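PDB 3B2Y: metallopeptidase containing co-catalytic metalloactive site from Shewanella denitrificans OS217, which is probably a zinc-dependent hydrolase of the M14 metallocarboxypeptidase family, binding nickel in this crystal at its metal site. Local coordinates for residues 66-77 and 99-110; 182-192 and 232-243. All coordinates share one frame; numbering follows the deposited sequence.

Interaction 1 joins an outermost strand of the six-stranded mixed sheet to its neighbour, yet it is buried close to the centre of the chain, because helices cover one of its faces. Strands 68-73 and 102-106 pair in parallel, and the first runs on into the loop that carries H76 to the metal. Interaction 2 lies on the other half of the same sheet, farther out and partly exposed, and gets by with two antiparallel backbone bonds plus the fit of two phenylalanine rings. Strand 165-172 stands between 68-73 and 242-248, and both contacts lean on helix 253-271. They touch directly where L70 CD2 meets L234 CD1 at 4.0 Å.

Interaction 1: 66-77 and 99-110; sequences LPSLLISSGFHG and ERVNLSLLPLVN. With NI (nickel (II) ion), chain C.
V109 lays its two methyl groups on one face of the F75 ring, CG2 standing 3.9 Å from the ring centroid in a CH-pi contact while CG1 comes within 3.6 Å of F75 CE2. Beside this pair N110 grips the turn twice. Its backbone N donates to G74 O, and its ND2 reaches F75 O at 3.1 Å from well above the carbonyl plane; the other end of the amide, OD1, caps G113 N at the start of helix 111-115. The chain passes through G74 with positive phi, and two residues on H76 binds the nickel ion through ND1 at 2.2 Å, completed by E79, H170 and waters. N126 holds the other ring nitrogen of H76, NE2, and so fixes the rotation of the imidazole.

Behind the turn, strands 68-73 and 102-106 run parallel, joined by a ladder that starts with N102 N to P67 O and continues through L69, S104, I71 and L106 to S73. Its bond from S104 N to L69 O is 2.7 Å long. On the face carrying L69, I71, L103 and L105, the methyl L103 CD1 meets I71 CD1 at 3.9 Å. L103 has CG anti to its backbone N (chi1 -177°), which carries that methyl toward the neighbouring strand. Helices 81-92 and 253-271 cover this face. On the other face L70 CD1 lies 3.7 Å from S104 CB, and S104 OG is bonded to Q58. At the far end N102 ND2 is held by R63 O.

Helix 81-92 connects the two strands, making a beta-alpha-beta crossover whose first strand delivers a metal-binding histidine from its C-terminal end, as in M14 metallocarboxypeptidases.

Interaction 2: 182-192 and 232-243; sequences SFEPTQTPGRF and AFLVRSGAKLAA
L241 presses CB squarely over the centre of the F192 ring, 3.9 Å from the centroid and only 6° off the ring normal. Its two methyl groups then part: CD1 runs on along the ring to F192 CD1, at 3.7 Å, while CD2 turns to the aliphatic stem of E184 and touches CG, also at 3.7 Å. L241 thus fills the corner where the face of the F192 ring meets the stem of E184. F192 has CG anti to its backbone N (chi1 173°), which turns the ring from the start of helix 191-201 toward strand 242-248. There its rim meets A242 O in the plane of the ring, with CE2 3.3 Å away, and the methyl of A243 lies against CZ.

Between these side chains the strands 179-183 and 242-248 pair antiparallel, the one antiparallel junction in a mixed sheet whose other neighbouring strands run parallel. F183 and A242 form the hydrogen-bonded pair: F183 N gives to A242 O at 2.9 Å, and A242 N returns a longer bond to F183 O, in the carbonyl plane on a lone pair. S182 and A243 are the adjoining non-hydrogen-bonded pair.

On the face of the sheet that carries F183 and A242, F183 CD1 rests against the methyl of A242, 3.9 Å from CB, with A242 O at the edge of the ring. V235 CG2 comes down from helix 230-236 onto F183 CB at 4.0 Å, and A232 adds its methyl farther along the ring, at CE2. That helix ends in a Schellman motif at G238. Outside the two segments, F226 meets the F183 ring edge-to-face. Next to the F192 ring, E184 OE2 accepts from G190 N, the N-cap residue of helix 191-201, and is also bonded to S193 OG.

Interaction 1: 66-77 and 99-110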
loop_
_atom_site.group_PDB
_atom_site.type_symbol
_atom_site.label_atom_id
_atom_site.label_comp_id
_atom_site.label_asym_id
_atom_site.label_seq_id
_atom_site.Cartn_x
_atom_site.Cartn_y
_atom_site.Cartn_z
ATOM N N LEU A 66 2.506 -10.970 19.502
ATOM C CA LEU A 66 2.671 -9.635 18.889
ATOM C C LEU A 66 1.620 -9.487 17.780
ATOM O O LEU A 66 1.269 -10.487 17.163
ATOM C CB LEU A 66 4.071 -9.451 18.300
ATOM C CG LEU A 66 5.303 -9.564 19.217
ATOM C CD1 LEU A 66 6.576 -9.368 18.374
ATOM C CD2 LEU A 66 5.203 -8.561 20.419
ATOM N N PRO A 67 1.075 -8.259 17.559
ATOM C CA PRO A 67 0.146 -8.157 16.464
ATOM C C PRO A 67 0.836 -8.347 15.111
ATOM O O PRO A 67 2.037 -8.092 14.957
ATOM C CB PRO A 67 -0.430 -6.744 16.617
ATOM C CG PRO A 67 0.640 -5.976 17.362
ATOM C CD PRO A 67 1.255 -6.973 18.261
ATOM N N SER A 68 0.060 -8.790 14.139
ATOM C CA SER A 68 0.567 -9.032 12.798
ATOM C C SER A 68 -0.093 -8.026 11.877
ATOM O O SER A 68 -1.303 -7.993 11.750
ATOM C CB SER A 68 0.255 -10.449 12.319
ATOM O OG SER A 68 0.920 -11.446 13.104
ATOM N N LEU A 69 0.746 -7.224 11.233
ATOM C CA LEU A 69 0.298 -6.136 10.389
ATOM C C LEU A 69 1.015 -6.308 9.052
ATOM O O LEU A 69 2.176 -6.781 9.010
ATOM C CB LEU A 69 0.654 -4.768 10.935
ATOM C CG LEU A 69 0.226 -4.383 12.334
ATOM C CD1 LEU A 69 0.773 -2.967 12.619
ATOM C CD2 LEU A 69 -1.271 -4.459 12.528
ATOM N N LEU A 70 0.296 -5.977 8.013
ATOM C CA LEU A 70 0.749 -5.971 6.651
ATOM C C LEU A 70 0.617 -4.570 6.077
ATOM O O LEU A 70 -0.427 -3.959 6.171
ATOM C CB LEU A 70 -0.058 -6.984 5.843
ATOM C CG LEU A 70 0.248 -7.072 4.336
ATOM C CD1 LEU A 70 1.706 -7.521 4.122
ATOM C CD2 LEU A 70 -0.762 -8.043 3.658
ATOM N N ILE A 71 1.638 -4.093 5.369
ATOM C CA ILE A 71 1.543 -2.884 4.558
ATOM C C ILE A 71 1.949 -3.281 3.128
ATOM O O ILE A 71 2.933 -4.016 2.926
ATOM C CB ILE A 71 2.516 -1.747 5.033
ATOM C CG1 ILE A 71 2.262 -1.387 6.490
ATOM C CG2 ILE A 71 2.359 -0.468 4.199
ATOM C CD1 ILE A 71 3.413 -0.537 7.085
ATOM N N SER A 72 1.091 -2.906 2.187
ATOM C CA SER A 72 1.296 -3.195 0.800
ATOM C C SER A 72 1.183 -1.935 -0.046
ATOM O O SER A 72 0.550 -0.946 0.314
ATOM C CB SER A 72 0.279 -4.232 0.319
ATOM O OG SER A 72 -1.053 -3.722 0.461
ATOM N N SER A 73 1.783 -1.992 -1.221
ATOM C CA SER A 73 1.642 -0.897 -2.165
ATOM C C SER A 73 2.005 -1.399 -3.535
ATOM O O SER A 73 2.269 -2.613 -3.722
ATOM C CB SER A 73 2.549 0.260 -1.765
ATOM O OG SER A 73 2.265 1.447 -2.487
ATOM N N GLY A 74 2.078 -0.453 -4.463
ATOM C CA GLY A 74 2.504 -0.717 -5.849
ATOM C C GLY A 74 1.626 -1.698 -6.602
ATOM O O GLY A 74 2.107 -2.410 -7.435
ATOM N N PHE A 75 0.314 -1.693 -6.341
ATOM C CA PHE A 75 -0.612 -2.460 -7.186
ATOM C C PHE A 75 -0.815 -1.722 -8.538
ATOM O O PHE A 75 -1.085 -2.370 -9.545
ATOM C CB PHE A 75 -1.983 -2.595 -6.490
ATOM C CG PHE A 75 -2.017 -3.673 -5.449
ATOM C CD1 PHE A 75 -1.557 -3.446 -4.160
ATOM C CD2 PHE A 75 -2.468 -4.940 -5.786
ATOM C CE1 PHE A 75 -1.539 -4.499 -3.226
ATOM C CE2 PHE A 75 -2.497 -5.981 -4.847
ATOM C CZ PHE A 75 -2.010 -5.783 -3.596
ATOM N N HIS A 76 -0.792 -0.367 -8.509
ATOM C CA HIS A 76 -1.066 0.451 -9.678
ATOM C C HIS A 76 0.184 1.239 -10.006
ATOM O O HIS A 76 0.724 1.967 -9.172
ATOM C CB HIS A 76 -2.274 1.341 -9.447
ATOM C CG HIS A 76 -3.540 0.579 -9.253
ATOM N ND1 HIS A 76 -4.451 0.890 -8.285
ATOM C CD2 HIS A 76 -4.028 -0.525 -9.879
ATOM C CE1 HIS A 76 -5.475 0.057 -8.345
ATOM N NE2 HIS A 76 -5.244 -0.815 -9.301
ATOM N N GLY A 77 0.686 1.057 -11.214
ATOM C CA GLY A 77 1.990 1.595 -11.535
ATOM C C GLY A 77 2.120 3.084 -11.645
ATOM O O GLY A 77 3.205 3.621 -11.499
ATOM N N GLU A 99 10.351 -5.900 17.656
ATOM C CA GLU A 99 10.097 -6.514 18.967
ATOM C C GLU A 99 8.679 -6.334 19.454
ATOM O O GLU A 99 8.272 -7.019 20.381
ATOM C CB GLU A 99 11.034 -5.945 20.038
ATOM C CG GLU A 99 12.495 -6.194 19.684
ATOM C CD GLU A 99 13.468 -5.662 20.736
ATOM O OE1 GLU A 99 13.053 -5.441 21.894
ATOM O OE2 GLU A 99 14.643 -5.459 20.370
ATOM N N ARG A 100 7.925 -5.398 18.874
ATOM C CA ARG A 100 6.557 -5.209 19.323
ATOM C C ARG A 100 5.504 -5.521 18.291
ATOM O O ARG A 100 4.329 -5.537 18.626
ATOM C CB ARG A 100 6.361 -3.831 19.945
ATOM C CG ARG A 100 6.134 -2.694 19.047
ATOM C CD ARG A 100 5.698 -1.491 19.912
ATOM N NE ARG A 100 5.334 -0.394 19.032
ATOM C CZ ARG A 100 6.212 0.374 18.391
ATOM N NH1 ARG A 100 7.517 0.248 18.611
ATOM N NH2 ARG A 100 5.784 1.322 17.581
ATOM N N VAL A 101 5.926 -5.852 17.067
ATOM C CA VAL A 101 4.986 -6.131 15.984
ATOM C C VAL A 101 5.578 -7.083 14.961
ATOM O O VAL A 101 6.778 -7.007 14.626
ATOM C CB VAL A 101 4.482 -4.804 15.346
ATOM C CG1 VAL A 101 5.637 -4.059 14.702
ATOM C CG2 VAL A 101 3.317 -5.039 14.312
ATOM N N ASN A 102 4.756 -7.999 14.462
ATOM C CA ASN A 102 5.160 -8.803 13.294
ATOM C C ASN A 102 4.773 -7.989 12.084
ATOM O O ASN A 102 3.628 -7.993 11.687
ATOM C CB ASN A 102 4.459 -10.148 13.308
ATOM C CG ASN A 102 4.771 -10.950 14.532
ATOM O OD1 ASN A 102 5.947 -11.114 14.891
ATOM N ND2 ASN A 102 3.726 -11.517 15.159
ATOM N N LEU A 103 5.684 -7.192 11.566
ATOM C CA LEU A 103 5.334 -6.308 10.430
ATOM C C LEU A 103 5.738 -7.020 9.150
ATOM O O LEU A 103 6.862 -7.525 9.036
ATOM C CB LEU A 103 5.988 -4.931 10.535
ATOM C CG LEU A 103 5.663 -3.865 9.451
ATOM C CD1 LEU A 103 4.141 -3.653 9.330
ATOM C CD2 LEU A 103 6.285 -2.540 9.779
ATOM N N SER A 104 4.768 -7.153 8.257
ATOM C CA SER A 104 5.012 -7.697 6.914
ATOM C C SER A 104 4.872 -6.598 5.886
ATOM O O SER A 104 4.074 -5.704 6.060
ATOM C CB SER A 104 4.060 -8.844 6.710
ATOM O OG SER A 104 4.354 -9.923 7.641
ATOM N N LEU A 105 5.700 -6.646 4.840
ATOM C CA LEU A 105 5.759 -5.585 3.809
ATOM C C LEU A 105 5.711 -6.196 2.398
ATOM O O LEU A 105 6.344 -7.192 2.138
ATOM C CB LEU A 105 7.048 -4.800 3.974
ATOM C CG LEU A 105 7.278 -4.175 5.340
ATOM C CD1 LEU A 105 8.727 -3.746 5.468
ATOM C CD2 LEU A 105 6.307 -3.028 5.529
ATOM N N LEU A 106 4.832 -5.694 1.568
ATOM C CA LEU A 106 4.621 -6.125 0.171
ATOM C C LEU A 106 4.753 -4.830 -0.679
ATOM O O LEU A 106 3.791 -4.188 -1.035
ATOM C CB LEU A 106 3.258 -6.825 0.070
ATOM C CG LEU A 106 2.817 -7.629 -1.115
ATOM C CD1 LEU A 106 3.689 -8.896 -1.248
ATOM C CD2 LEU A 106 1.373 -8.064 -0.850
ATOM N N PRO A 107 5.992 -4.409 -0.933
ATOM C CA PRO A 107 6.287 -3.079 -1.396
ATOM C C PRO A 107 5.830 -2.807 -2.829
ATOM O O PRO A 107 5.584 -1.665 -3.176
ATOM C CB PRO A 107 7.846 -3.037 -1.403
ATOM C CG PRO A 107 8.275 -4.113 -0.571
ATOM C CD PRO A 107 7.203 -5.186 -0.670
ATOM N N LEU A 108 5.799 -3.834 -3.669
ATOM C CA LEU A 108 5.630 -3.613 -5.104
ATOM C C LEU A 108 5.010 -4.820 -5.787
ATOM O O LEU A 108 5.727 -5.718 -6.204
ATOM C CB LEU A 108 6.962 -3.295 -5.751
ATOM C CG LEU A 108 6.979 -2.977 -7.265
ATOM C CD1 LEU A 108 5.882 -1.874 -7.633
ATOM C CD2 LEU A 108 8.422 -2.575 -7.763
ATOM N N VAL A 109 3.689 -4.827 -5.905
ATOM C CA VAL A 109 2.940 -5.954 -6.443
ATOM C C VAL A 109 2.930 -6.005 -8.003
ATOM O O VAL A 109 2.899 -7.085 -8.608
ATOM C CB VAL A 109 1.548 -5.895 -5.875
ATOM C CG1 VAL A 109 0.582 -6.842 -6.595
ATOM C CG2 VAL A 109 1.592 -6.130 -4.351
ATOM N N ASN A 110 3.074 -4.837 -8.622
ATOM C CA ASN A 110 2.972 -4.662 -10.057
ATOM C C ASN A 110 4.272 -4.030 -10.664
ATOM O O ASN A 110 4.322 -2.878 -11.043
ATOM C CB ASN A 110 1.811 -3.758 -10.345
ATOM C CG ASN A 110 1.565 -3.541 -11.839
ATOM O OD1 ASN A 110 2.127 -4.193 -12.723
ATOM N ND2 ASN A 110 0.665 -2.601 -12.114
HETATM NI NI NI C . -4.715 2.524 -6.809
HETATM O O HOH W 1 0.584 -12.284 15.363
HETATM O O HOH W 2 -5.957 4.399 -6.324
HETATM O O HOH W 3 -6.513 2.417 -7.017
#

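Interaction 2: 182-192 and 232-243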
loop_
_atom_site.group_PDB
_atom_site.type_symbol
_atom_site.label_atom_id
_atom_site.label_comp_id
_atom_site.label_asym_id
_atom_site.label_seq_id
_atom_site.Cartn_x
_atom_site.Cartn_y
_atom_site.Cartn_z
ATOM N N SER A 182 -11.708 2.896 4.532
ATOM C CA SER A 182 -11.465 2.161 5.770
ATOM C C SER A 182 -12.514 1.068 6.018
ATOM O O SER A 182 -13.635 1.167 5.554
ATOM C CB SER A 182 -11.385 3.137 6.963
ATOM O OG SER A 182 -12.637 3.425 7.458
ATOM N N PHE A 183 -12.117 0.054 6.780
ATOM C CA PHE A 183 -12.963 -1.085 7.187
ATOM C C PHE A 183 -12.710 -1.321 8.683
ATOM O O PHE A 183 -11.578 -1.526 9.108
ATOM C CB PHE A 183 -12.628 -2.351 6.380
ATOM C CG PHE A 183 -12.611 -2.158 4.855
ATOM C CD1 PHE A 183 -11.554 -1.493 4.224
ATOM C CD2 PHE A 183 -13.632 -2.621 4.087
ATOM C CE1 PHE A 183 -11.538 -1.322 2.854
ATOM C CE2 PHE A 183 -13.614 -2.442 2.739
ATOM C CZ PHE A 183 -12.558 -1.800 2.128
ATOM N N GLU A 184 -13.771 -1.232 9.480
ATOM C CA GLU A 184 -13.753 -1.621 10.893
ATOM C C GLU A 184 -15.018 -2.412 11.163
ATOM O O GLU A 184 -16.047 -2.177 10.505
ATOM C CB GLU A 184 -13.725 -0.399 11.834
ATOM C CG GLU A 184 -12.580 0.585 11.517
ATOM C CD GLU A 184 -12.367 1.635 12.601
ATOM O OE1 GLU A 184 -12.554 1.327 13.799
ATOM O OE2 GLU A 184 -12.018 2.784 12.255
ATOM N N PRO A 185 -14.983 -3.310 12.162
ATOM C CA PRO A 185 -16.191 -4.055 12.529
ATOM C C PRO A 185 -17.086 -3.243 13.474
ATOM O O PRO A 185 -17.372 -3.677 14.581
ATOM C CB PRO A 185 -15.622 -5.297 13.223
ATOM C CG PRO A 185 -14.416 -4.770 13.941
ATOM C CD PRO A 185 -13.843 -3.691 13.006
ATOM N N THR A 186 -17.528 -2.083 13.009
ATOM C CA THR A 186 -18.322 -1.147 13.781
ATOM C C THR A 186 -19.225 -0.443 12.774
ATOM O O THR A 186 -18.964 -0.511 11.562
ATOM C CB THR A 186 -17.426 -0.096 14.553
ATOM O OG1 THR A 186 -16.663 0.693 13.632
ATOM C CG2 THR A 186 -16.471 -0.780 15.528
ATOM N N GLN A 187 -20.256 0.233 13.282
ATOM C CA GLN A 187 -21.209 1.019 12.469
ATOM C C GLN A 187 -20.572 2.222 11.825
ATOM O O GLN A 187 -20.807 2.515 10.640
ATOM C CB GLN A 187 -22.368 1.559 13.346
ATOM C CG GLN A 187 -23.252 0.509 13.937
ATOM C CD GLN A 187 -23.350 -0.677 13.037
ATOM O OE1 GLN A 187 -23.876 -0.587 11.922
ATOM N NE2 GLN A 187 -22.787 -1.799 13.484
ATOM N N THR A 188 -19.776 2.910 12.635
ATOM C CA THR A 188 -19.244 4.232 12.340
ATOM C C THR A 188 -17.725 4.140 12.403
ATOM O O THR A 188 -17.194 3.281 13.104
ATOM C CB THR A 188 -19.802 5.265 13.383
ATOM O OG1 THR A 188 -21.115 5.681 12.976
ATOM C CG2 THR A 188 -18.924 6.518 13.532
ATOM N N PRO A 189 -17.006 4.975 11.625
ATOM C CA PRO A 189 -15.550 4.956 11.707
ATOM C C PRO A 189 -15.098 5.324 13.100
ATOM O O PRO A 189 -15.714 6.201 13.712
ATOM C CB PRO A 189 -15.136 6.055 10.731
ATOM C CG PRO A 189 -16.270 6.193 9.820
ATOM C CD PRO A 189 -17.473 5.926 10.605
ATOM N N GLY A 190 -14.043 4.675 13.595
ATOM C CA GLY A 190 -13.475 5.013 14.902
ATOM C C GLY A 190 -12.119 5.650 14.808
ATOM O O GLY A 190 -11.706 6.154 13.729
ATOM N N ARG A 191 -11.363 5.543 15.908
ATOM C CA ARG A 191 -10.014 6.145 15.968
ATOM C C ARG A 191 -9.063 5.627 14.893
ATOM O O ARG A 191 -8.182 6.364 14.412
ATOM C CB ARG A 191 -9.396 6.047 17.390
ATOM C CG ARG A 191 -9.530 7.314 18.198
ATOM N N PHE A 192 -9.177 4.352 14.523
ATOM C CA PHE A 192 -8.331 3.803 13.437
ATOM C C PHE A 192 -8.439 4.678 12.189
ATOM O O PHE A 192 -7.419 5.177 11.670
ATOM C CB PHE A 192 -8.690 2.325 13.147
ATOM C CG PHE A 192 -8.000 1.747 11.961
ATOM C CD1 PHE A 192 -6.674 1.378 12.017
ATOM C CD2 PHE A 192 -8.678 1.572 10.763
ATOM C CE1 PHE A 192 -6.013 0.855 10.873
ATOM C CE2 PHE A 192 -8.051 1.053 9.663
ATOM C CZ PHE A 192 -6.678 0.688 9.733
ATOM N N ALA A 232 -10.222 -5.610 0.657
ATOM C CA ALA A 232 -11.551 -6.123 1.061
ATOM C C ALA A 232 -11.507 -7.630 1.251
ATOM O O ALA A 232 -12.164 -8.177 2.153
ATOM C CB ALA A 232 -12.652 -5.733 0.057
ATOM N N PHE A 233 -10.805 -8.300 0.356
ATOM C CA PHE A 233 -10.494 -9.743 0.464
ATOM C C PHE A 233 -9.883 -10.102 1.836
ATOM O O PHE A 233 -10.330 -11.022 2.521
ATOM C CB PHE A 233 -9.514 -10.193 -0.651
ATOM C CG PHE A 233 -9.037 -11.587 -0.479
ATOM C CD1 PHE A 233 -9.896 -12.650 -0.758
ATOM C CD2 PHE A 233 -7.738 -11.882 0.017
ATOM C CE1 PHE A 233 -9.472 -13.981 -0.553
ATOM C CE2 PHE A 233 -7.315 -13.211 0.228
ATOM C CZ PHE A 233 -8.175 -14.264 -0.100
ATOM N N LEU A 234 -8.863 -9.372 2.244
ATOM C CA LEU A 234 -8.239 -9.676 3.521
ATOM C C LEU A 234 -9.223 -9.413 4.717
ATOM O O LEU A 234 -9.181 -10.117 5.680
ATOM C CB LEU A 234 -6.923 -8.985 3.695
ATOM C CG LEU A 234 -5.836 -9.179 2.677
ATOM C CD1 LEU A 234 -4.736 -8.207 2.960
ATOM C CD2 LEU A 234 -5.384 -10.591 2.817
ATOM N N VAL A 235 -10.104 -8.415 4.613
ATOM C CA VAL A 235 -11.106 -8.183 5.632
ATOM C C VAL A 235 -12.102 -9.339 5.673
ATOM O O VAL A 235 -12.455 -9.845 6.746
ATOM C CB VAL A 235 -11.747 -6.814 5.414
ATOM C CG1 VAL A 235 -12.995 -6.603 6.324
ATOM C CG2 VAL A 235 -10.610 -5.705 5.605
ATOM N N ARG A 236 -12.611 -9.752 4.525
ATOM C CA ARG A 236 -13.579 -10.885 4.483
ATOM C C ARG A 236 -12.875 -12.138 5.065
ATOM O O ARG A 236 -13.498 -13.016 5.659
ATOM C CB ARG A 236 -13.958 -11.147 3.045
ATOM C CG ARG A 236 -14.818 -10.103 2.443
ATOM C CD ARG A 236 -15.543 -10.690 1.240
ATOM N NE ARG A 236 -16.258 -9.661 0.487
ATOM C CZ ARG A 236 -15.742 -8.978 -0.537
ATOM N NH1 ARG A 236 -14.497 -9.217 -0.960
ATOM N NH2 ARG A 236 -16.489 -8.062 -1.143
ATOM N N SER A 237 -11.571 -12.175 4.925
ATOM C CA SER A 237 -10.760 -13.326 5.350
ATOM C C SER A 237 -10.381 -13.226 6.836
ATOM O O SER A 237 -9.726 -14.127 7.366
ATOM C CB SER A 237 -9.517 -13.421 4.483
ATOM O OG SER A 237 -9.881 -13.683 3.114
ATOM N N GLY A 238 -10.782 -12.132 7.500
ATOM C CA GLY A 238 -10.570 -11.958 8.930
ATOM C C GLY A 238 -9.698 -10.809 9.448
ATOM O O GLY A 238 -9.633 -10.615 10.671
ATOM N N ALA A 239 -9.034 -10.031 8.592
ATOM C CA ALA A 239 -8.289 -8.862 9.122
ATOM C C ALA A 239 -9.203 -7.959 9.944
ATOM O O ALA A 239 -10.239 -7.545 9.460
ATOM C CB ALA A 239 -7.673 -8.049 8.019
ATOM N N LYS A 240 -8.744 -7.581 11.134
ATOM C CA LYS A 240 -9.532 -6.834 12.094
ATOM C C LYS A 240 -9.786 -5.378 11.686
ATOM O O LYS A 240 -10.810 -4.804 12.045
ATOM C CB LYS A 240 -8.844 -6.916 13.477
ATOM C CG LYS A 240 -8.731 -8.357 13.942
ATOM C CD LYS A 240 -8.170 -8.479 15.348
ATOM C CE LYS A 240 -8.146 -9.941 15.772
ATOM N NZ LYS A 240 -7.728 -10.081 17.178
ATOM N N LEU A 241 -8.839 -4.798 10.959
ATOM C CA LEU A 241 -8.903 -3.398 10.545
ATOM C C LEU A 241 -8.144 -3.321 9.181
ATOM O O LEU A 241 -7.216 -4.095 8.899
ATOM C CB LEU A 241 -8.223 -2.491 11.577
ATOM C CG LEU A 241 -8.670 -2.366 13.018
ATOM C CD1 LEU A 241 -7.638 -1.613 13.880
ATOM C CD2 LEU A 241 -10.020 -1.713 13.001
ATOM N N ALA A 242 -8.674 -2.499 8.287
ATOM C CA ALA A 242 -8.011 -2.252 7.031
ATOM C C ALA A 242 -8.191 -0.842 6.577
ATOM O O ALA A 242 -9.224 -0.219 6.795
ATOM C CB ALA A 242 -8.454 -3.276 5.894
ATOM N N ALA A 243 -7.205 -0.365 5.841
ATOM C CA ALA A 243 -7.358 0.940 5.196
ATOM C C ALA A 243 -6.629 0.978 3.866
ATOM O O ALA A 243 -5.695 0.268 3.640
ATOM C CB ALA A 243 -6.855 2.080 6.111
#